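Local coordinates for protein hydrolase (Thermus thermophilus, PDB 1UFO) that probably acts as a hydrolase of the alpha/beta hydrolase fold, though its substrate and exact reaction are not established, at residues A[43-48]-A[222-227]; A[131-136]-A[174-179]. All coordinates share one frame; numbering follows the deposited sequence.

Contact 1 (A[43-48]-A[222-227])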
ATOM      1  N   LEU A  43     -13.214 -12.645  -0.570  1.00 10.12           N
ATOM      2  CA  LEU A  43     -12.713 -11.241  -0.534  1.00  9.87           C
ATOM      3  C   LEU A  43     -11.241 -11.190  -1.008  1.00 10.20           C
ATOM      4  O   LEU A  43     -10.633 -10.072  -0.934  1.00 10.45           O
ATOM      5  CB  LEU A  43     -12.837 -10.737   0.942  1.00 11.08           C
ATOM      6  CG  LEU A  43     -14.306 -10.538   1.425  1.00 13.58           C
ATOM      7  CD1 LEU A  43     -14.315 -10.435   2.943  1.00 15.17           C
ATOM      8  CD2 LEU A  43     -14.960  -9.374   0.718  1.00 16.27           C
ATOM      9  N   LEU A  44     -10.662 -12.291  -1.459  1.00 10.23           N
ATOM     10  CA  LEU A  44      -9.284 -12.290  -1.964  1.00 11.25           C
ATOM     11  C   LEU A  44      -9.286 -12.639  -3.472  1.00 11.36           C
ATOM     12  O   LEU A  44      -8.643 -13.576  -3.905  1.00 11.45           O
ATOM     13  CB  LEU A  44      -8.399 -13.269  -1.186  1.00 11.67           C
ATOM     14  CG  LEU A  44      -8.379 -12.973   0.330  1.00 10.43           C
ATOM     15  CD1 LEU A  44      -7.668 -14.050   1.106  1.00 11.97           C
ATOM     16  CD2 LEU A  44      -7.707 -11.646   0.653  1.00 13.82           C
ATOM     17  N   PRO A  45     -10.000 -11.858  -4.256  1.00 12.87           N
ATOM     18  CA  PRO A  45     -10.027 -12.146  -5.699  1.00 12.87           C
ATOM     19  C   PRO A  45      -8.628 -12.042  -6.329  1.00 13.72           C
ATOM     20  O   PRO A  45      -7.812 -11.200  -5.957  1.00 13.27           O
ATOM     21  CB  PRO A  45     -11.009 -11.084  -6.228  1.00 14.24           C
ATOM     22  CG  PRO A  45     -10.694  -9.878  -5.375  1.00 13.19           C
ATOM     23  CD  PRO A  45     -10.641 -10.554  -3.969  1.00 13.47           C
ATOM     24  N   GLY A  46      -8.367 -12.925  -7.306  1.00 12.79           N
ATOM     25  CA  GLY A  46      -7.113 -12.940  -8.015  1.00 13.99           C
ATOM     26  C   GLY A  46      -5.904 -13.619  -7.369  1.00 13.41           C
ATOM     27  O   GLY A  46      -4.882 -13.810  -8.017  1.00 14.17           O
ATOM     28  N   TYR A  47      -6.033 -13.983  -6.107  1.00 12.66           N
ATOM     29  CA  TYR A  47      -4.910 -14.542  -5.393  1.00 11.02           C
ATOM     30  C   TYR A  47      -4.616 -15.971  -5.894  1.00 10.61           C
ATOM     31  O   TYR A  47      -3.469 -16.244  -6.202  1.00 10.65           O
ATOM     32  CB  TYR A  47      -5.189 -14.569  -3.887  1.00 12.35           C
ATOM     33  CG  TYR A  47      -4.988 -13.262  -3.143  1.00 10.89           C
ATOM     34  CD1 TYR A  47      -4.193 -13.257  -2.029  1.00 10.71           C
ATOM     35  CD2 TYR A  47      -5.632 -12.094  -3.523  1.00 10.56           C
ATOM     36  CE1 TYR A  47      -3.988 -12.060  -1.240  1.00 11.05           C
ATOM     37  CE2 TYR A  47      -5.488 -10.904  -2.762  1.00 10.45           C
ATOM     38  CZ  TYR A  47      -4.655 -10.937  -1.627  1.00  9.02           C
ATOM     39  OH  TYR A  47      -4.500  -9.799  -0.876  1.00 10.12           O
ATOM     40  N   ALA A  48      -5.666 -16.775  -6.019  1.00 12.08           N
ATOM     41  CA  ALA A  48      -5.441 -18.147  -6.506  1.00 11.16           C
ATOM     42  C   ALA A  48      -4.969 -18.112  -7.940  1.00 14.34           C
ATOM     43  O   ALA A  48      -4.025 -18.862  -8.334  1.00 14.22           O
ATOM     44  CB  ALA A  48      -6.693 -18.955  -6.301  1.00 14.11           C
ATOM     45  N   LEU A 222      -9.506  -2.975  -3.647  1.00 12.23           N
ATOM     46  CA  LEU A 222      -8.187  -2.295  -3.741  1.00 11.79           C
ATOM     47  C   LEU A 222      -7.230  -2.812  -2.619  1.00 11.30           C
ATOM     48  O   LEU A 222      -6.052  -3.062  -2.867  1.00 10.44           O
ATOM     49  CB  LEU A 222      -8.326  -0.769  -3.626  1.00 13.14           C
ATOM     50  CG  LEU A 222      -6.984  -0.027  -3.708  1.00 12.92           C
ATOM     51  CD1 LEU A 222      -6.179  -0.293  -5.002  1.00 13.51           C
ATOM     52  CD2 LEU A 222      -7.253   1.486  -3.587  1.00 13.39           C
HETATM   53  N   MSE A 223      -7.737  -2.972  -1.395  1.00  9.19           N
HETATM   54  CA  MSE A 223      -6.918  -3.559  -0.334  1.00  8.66           C
HETATM   55  C   MSE A 223      -6.450  -4.947  -0.753  1.00  8.98           C
HETATM   56  O   MSE A 223      -5.312  -5.290  -0.548  1.00  8.20           O
HETATM   57  CB  MSE A 223      -7.765  -3.666   0.949  1.00  8.23           C
HETATM   58  CG  MSE A 223      -7.966  -2.354   1.733  1.00  7.25           C
HETATM   59 SE   MSE A 223      -9.137  -2.716   3.188  1.00 10.56          SE
HETATM   60  CE  MSE A 223      -9.873  -0.890   3.391  1.00  7.41           C
ATOM     61  N   ALA A 224      -7.322  -5.760  -1.333  1.00  8.95           N
ATOM     62  CA  ALA A 224      -6.858  -7.090  -1.688  1.00  8.50           C
ATOM     63  C   ALA A 224      -5.749  -7.044  -2.680  1.00  8.56           C
ATOM     64  O   ALA A 224      -4.806  -7.806  -2.595  1.00  9.03           O
ATOM     65  CB  ALA A 224      -8.067  -7.898  -2.238  1.00  9.79           C
ATOM     66  N   ARG A 225      -5.875  -6.168  -3.696  1.00  9.86           N
ATOM     67  CA  ARG A 225      -4.870  -6.053  -4.734  1.00 10.80           C
ATOM     68  C   ARG A 225      -3.512  -5.576  -4.155  1.00  9.88           C
ATOM     69  O   ARG A 225      -2.457  -6.121  -4.503  1.00  9.55           O
ATOM     70  CB  ARG A 225      -5.398  -5.089  -5.825  1.00 12.35           C
ATOM     71  CG  ARG A 225      -4.400  -4.903  -7.046  1.00 18.84           C
ATOM     72  CD  ARG A 225      -4.288  -6.241  -7.742  1.00 22.64           C
ATOM     73  NE  ARG A 225      -3.780  -6.316  -9.145  1.00 25.05           N
ATOM     74  CZ  ARG A 225      -4.504  -6.179 -10.275  1.00 21.88           C
ATOM     75  NH1 ARG A 225      -3.866  -6.334 -11.414  1.00 26.77           N
ATOM     76  NH2 ARG A 225      -5.806  -5.890 -10.316  1.00 23.90           N
ATOM     77  N   VAL A 226      -3.551  -4.637  -3.196  1.00  8.89           N
ATOM     78  CA  VAL A 226      -2.290  -4.186  -2.595  1.00  7.54           C
ATOM     79  C   VAL A 226      -1.659  -5.306  -1.731  1.00  9.68           C
ATOM     80  O   VAL A 226      -0.451  -5.504  -1.687  1.00  9.56           O
ATOM     81  CB  VAL A 226      -2.539  -2.910  -1.759  1.00  7.46           C
ATOM     82  CG1 VAL A 226      -1.325  -2.569  -0.940  1.00  9.93           C
ATOM     83  CG2 VAL A 226      -2.858  -1.778  -2.728  1.00  9.62           C
ATOM     84  N   GLY A 227      -2.518  -6.072  -1.052  1.00  7.51           N
ATOM     85  CA  GLY A 227      -2.013  -7.138  -0.211  1.00  7.30           C
ATOM     86  C   GLY A 227      -1.342  -8.221  -1.077  1.00  7.43           C
ATOM     87  O   GLY A 227      -0.352  -8.793  -0.621  1.00  8.40           O
TER
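Ala-224 is the first residue of 222-227 to meet the 43-48 loop, and its methyl group points toward it. CB lies 3.6 Å from Leu-43 O and 4.1 Å from Pro-45 CD. Ala-224 O lies at the edge of the Tyr-47 ring, near its plane; CE2 of Tyr-47 is 4.0 Å from Ala-224 CB, and Tyr-47 OH donates a short 2.6 Å hydrogen bond to Ala-224 O. The angle C=O...OH is 127°, with the hydroxyl in the carbonyl plane and on a lone pair. Tyr-47 CG stands anti to its carbonyl carbon (chi1 -80°), which carries the ring out from the loop toward the helix, while Leu-44 CB lies over one face of the ring, offset toward the rim. In this alpha/beta hydrolase fold the contact sets the loop between helix 37-42 and strand 52-56 against the C-terminal helix 221-236: the type II turn from Leu-44 to Tyr-47, with Gly-46 at phi 81°, presents the tyrosine, whose ring also touches Leu-133 and Phe-135 of the sheet. A phenylalanine here would keep the ring but would probably leave the Ala-224 carbonyl without its hydroxyl partner on the loop side. Arg-225 and Val-226 turn away from the loop and serve the dimer instead, Arg-225 in a salt bridge to Glu-236 of the second subunit and Val-226 packing on Val-226 of that subunit. Gly-227 comes back to the loop one turn on; having no side chain, it lets Tyr-47 OH approach to 3.5 Å from Gly-227 C, where a CB would collide with the oxygen.

Contact 2 (A[131-136]-A[174-179])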
ATOM      1  N   GLY A 131       5.111 -13.949   5.685  1.00 10.75           N
ATOM      2  CA  GLY A 131       4.598 -12.576   5.665  1.00  9.83           C
ATOM      3  C   GLY A 131       3.165 -12.651   6.122  1.00 10.23           C
ATOM      4  O   GLY A 131       2.547 -13.729   6.114  1.00  9.97           O
ATOM      5  N   VAL A 132       2.636 -11.512   6.571  1.00  7.64           N
ATOM      6  CA  VAL A 132       1.259 -11.499   7.099  1.00  7.57           C
ATOM      7  C   VAL A 132       0.524 -10.276   6.589  1.00  8.18           C
ATOM      8  O   VAL A 132       1.130  -9.177   6.562  1.00  8.45           O
ATOM      9  CB  VAL A 132       1.329 -11.341   8.658  1.00  8.63           C
ATOM     10  CG1 VAL A 132      -0.098 -11.177   9.240  1.00 10.56           C
ATOM     11  CG2 VAL A 132       1.962 -12.632   9.293  1.00 10.83           C
ATOM     12  N   LEU A 133      -0.744 -10.481   6.160  1.00  7.61           N
ATOM     13  CA  LEU A 133      -1.621  -9.351   5.789  1.00  7.07           C
ATOM     14  C   LEU A 133      -2.651  -9.240   6.913  1.00  8.43           C
ATOM     15  O   LEU A 133      -3.342 -10.188   7.255  1.00  8.17           O
ATOM     16  CB  LEU A 133      -2.392  -9.622   4.471  1.00  7.22           C
ATOM     17  CG  LEU A 133      -1.472  -9.968   3.288  1.00  6.88           C
ATOM     18  CD1 LEU A 133      -2.394 -10.206   2.066  1.00  8.71           C
ATOM     19  CD2 LEU A 133      -0.561  -8.769   2.935  1.00  8.61           C
ATOM     20  N   ALA A 134      -2.749  -8.046   7.524  1.00  6.78           N
ATOM     21  CA  ALA A 134      -3.715  -7.806   8.585  1.00  6.67           C
ATOM     22  C   ALA A 134      -4.684  -6.763   8.021  1.00  7.04           C
ATOM     23  O   ALA A 134      -4.394  -5.560   7.945  1.00  8.01           O
ATOM     24  CB  ALA A 134      -2.957  -7.245   9.852  1.00  6.72           C
ATOM     25  N   PHE A 135      -5.867  -7.272   7.611  1.00  7.30           N
ATOM     26  CA  PHE A 135      -6.859  -6.411   7.030  1.00  7.27           C
ATOM     27  C   PHE A 135      -7.846  -5.930   8.100  1.00  8.07           C
ATOM     28  O   PHE A 135      -8.247  -6.702   8.947  1.00  9.66           O
ATOM     29  CB  PHE A 135      -7.705  -7.180   6.033  1.00  7.59           C
ATOM     30  CG  PHE A 135      -6.991  -7.596   4.800  1.00  7.21           C
ATOM     31  CD1 PHE A 135      -6.429  -8.888   4.690  1.00  7.17           C
ATOM     32  CD2 PHE A 135      -6.938  -6.739   3.666  1.00  8.17           C
ATOM     33  CE1 PHE A 135      -5.847  -9.311   3.501  1.00  6.09           C
ATOM     34  CE2 PHE A 135      -6.362  -7.155   2.484  1.00  6.73           C
ATOM     35  CZ  PHE A 135      -5.803  -8.459   2.375  1.00  6.12           C
ATOM     36  N   ILE A 136      -8.168  -4.639   8.036  1.00  7.62           N
ATOM     37  CA  ILE A 136      -9.186  -4.004   8.900  1.00  8.48           C
ATOM     38  C   ILE A 136      -9.159  -4.446  10.367  1.00  9.27           C
ATOM     39  O   ILE A 136     -10.175  -4.741  10.982  1.00  8.91           O
ATOM     40  CB  ILE A 136     -10.633  -4.173   8.248  1.00  7.41           C
ATOM     41  CG1 ILE A 136     -11.119  -5.648   8.278  1.00  8.63           C
ATOM     42  CG2 ILE A 136     -10.565  -3.592   6.788  1.00  9.50           C
ATOM     43  CD1 ILE A 136     -12.597  -5.694   7.612  1.00  7.88           C
ATOM     44  N   PRO A 174       7.537  -9.950   7.905  1.00  9.44           N
ATOM     45  CA  PRO A 174       6.874  -8.896   7.129  1.00  8.98           C
ATOM     46  C   PRO A 174       5.388  -8.805   7.478  1.00  9.53           C
ATOM     47  O   PRO A 174       4.683  -9.798   7.508  1.00  8.74           O
ATOM     48  CB  PRO A 174       7.032  -9.304   5.670  1.00  9.98           C
ATOM     49  CG  PRO A 174       8.484 -10.087   5.707  1.00 11.25           C
ATOM     50  CD  PRO A 174       8.351 -10.871   7.054  1.00 10.76           C
ATOM     51  N   LEU A 175       4.946  -7.590   7.732  1.00  6.14           N
ATOM     52  CA  LEU A 175       3.585  -7.387   8.183  1.00  6.77           C
ATOM     53  C   LEU A 175       3.011  -6.138   7.573  1.00  7.75           C
ATOM     54  O   LEU A 175       3.564  -5.052   7.709  1.00  7.24           O
ATOM     55  CB  LEU A 175       3.557  -7.250   9.741  1.00  7.75           C
ATOM     56  CG  LEU A 175       2.251  -6.761  10.415  1.00  8.68           C
ATOM     57  CD1 LEU A 175       1.219  -7.783  10.111  1.00 11.24           C
ATOM     58  CD2 LEU A 175       2.434  -6.651  11.880  1.00  8.35           C
ATOM     59  N   LEU A 176       1.875  -6.311   6.897  1.00  7.87           N
ATOM     60  CA  LEU A 176       1.206  -5.142   6.279  1.00  6.54           C
ATOM     61  C   LEU A 176      -0.179  -4.985   6.861  1.00  7.62           C
ATOM     62  O   LEU A 176      -0.938  -5.948   6.834  1.00  7.10           O
ATOM     63  CB  LEU A 176       1.055  -5.320   4.729  1.00  6.41           C
ATOM     64  CG  LEU A 176       0.127  -4.346   4.061  1.00  7.28           C
ATOM     65  CD1 LEU A 176       0.777  -2.931   4.264  1.00  6.70           C
ATOM     66  CD2 LEU A 176       0.029  -4.688   2.576  1.00  8.08           C
ATOM     67  N   HIS A 177      -0.481  -3.815   7.424  1.00  6.16           N
ATOM     68  CA  HIS A 177      -1.837  -3.549   7.933  1.00  6.87           C
ATOM     69  C   HIS A 177      -2.542  -2.764   6.813  1.00  7.26           C
ATOM     70  O   HIS A 177      -2.000  -1.798   6.271  1.00  8.28           O
ATOM     71  CB  HIS A 177      -1.822  -2.719   9.224  1.00  6.60           C
ATOM     72  CG  HIS A 177      -2.043  -3.509  10.457  1.00  8.42           C
ATOM     73  ND1 HIS A 177      -3.315  -3.799  10.931  1.00  7.76           N
ATOM     74  CD2 HIS A 177      -1.177  -4.145  11.310  1.00  6.83           C
ATOM     75  CE1 HIS A 177      -3.209  -4.563  12.021  1.00  8.87           C
ATOM     76  NE2 HIS A 177      -1.922  -4.789  12.253  1.00  9.47           N
ATOM     77  N   LEU A 178      -3.747  -3.219   6.429  1.00  7.08           N
ATOM     78  CA  LEU A 178      -4.510  -2.544   5.373  1.00  6.80           C
ATOM     79  C   LEU A 178      -5.786  -2.066   6.075  1.00  7.93           C
ATOM     80  O   LEU A 178      -6.448  -2.847   6.786  1.00  7.58           O
ATOM     81  CB  LEU A 178      -4.892  -3.529   4.229  1.00  7.45           C
ATOM     82  CG  LEU A 178      -3.613  -4.145   3.639  1.00  6.87           C
ATOM     83  CD1 LEU A 178      -3.342  -5.578   4.202  1.00  6.10           C
ATOM     84  CD2 LEU A 178      -3.820  -4.241   2.083  1.00  7.85           C
ATOM     85  N   HIS A 179      -6.137  -0.783   5.914  1.00  7.45           N
ATOM     86  CA  HIS A 179      -7.275  -0.243   6.670  1.00  8.41           C
ATOM     87  C   HIS A 179      -8.016   0.830   5.896  1.00  9.59           C
ATOM     88  O   HIS A 179      -7.502   1.384   4.936  1.00  9.20           O
ATOM     89  CB  HIS A 179      -6.702   0.467   7.910  1.00  8.71           C
ATOM     90  CG  HIS A 179      -7.468   0.249   9.173  1.00  9.10           C
ATOM     91  ND1 HIS A 179      -7.250  -0.867   9.973  1.00  8.45           N
ATOM     92  CD2 HIS A 179      -8.446   0.974   9.792  1.00  9.65           C
ATOM     93  CE1 HIS A 179      -8.065  -0.835  11.016  1.00  9.79           C
ATOM     94  NE2 HIS A 179      -8.806   0.280  10.936  1.00  9.44           N
TER
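Strands 132-135 and 175-179 are parallel neighbours in the central sheet, with Val-132, Leu-133, Ala-134 and Phe-135 level with Leu-175, Leu-176, His-177 and Leu-178. Their axes approach to 4.7 Å at 20°. Five backbone hydrogen bonds join the segments; the one from Ala-134 N to Leu-176 O is nearly straight (176° at the hydrogen), whereas Val-132 N to Pro-174 O is bent to 140°. The pair belongs to a beta-alpha-beta unit of the alpha/beta hydrolase fold, in which helix 153-160 lies between the strands in sequence. On the sheet face of Ala-134 and His-177, Ala-134 CB sits over the centre of the imidazole, 3.5 Å from the centroid, a CH-pi contact, while His-177 NE2 is hydrogen-bonded to His-120 NE2 of helix 114-124. Beside them the side chains of Val-132 and Leu-175 lie side by side, pointing the same way, CG1 of Val-132 3.7 Å from CD1 of Leu-175. The opposite face carries Leu-178, whose CD1 lies over one face of the Phe-135 ring, 4.0 Å from its centroid and displaced toward the rim. Leu-178 CD1 also comes to 4.2 Å from Leu-133 CB, so one methyl meets both side chains.

From the N terminus the chain passes first through the 43-48 loop, between helix 37-42 and strand 52-56, then through strand 132-135 and strand 175-180, and reaches 222-227 on the C-terminal helix. Contact 1 thus closes a loop of 173 intervening residues, and contact 2, closing one of 37, is nested inside it. Their centres lie 12 Å apart and their atoms touch: Tyr-47 OH is 3.6 Å from Leu-133 CD1, and Gly-227 O lies 3.6 Å from Leu-133 CD2. Contact 2 joins two strands within the sheet, whereas contact 1 fastens the early loop to helix 221-236 over the sheet face bearing Leu-133 and Leu-178.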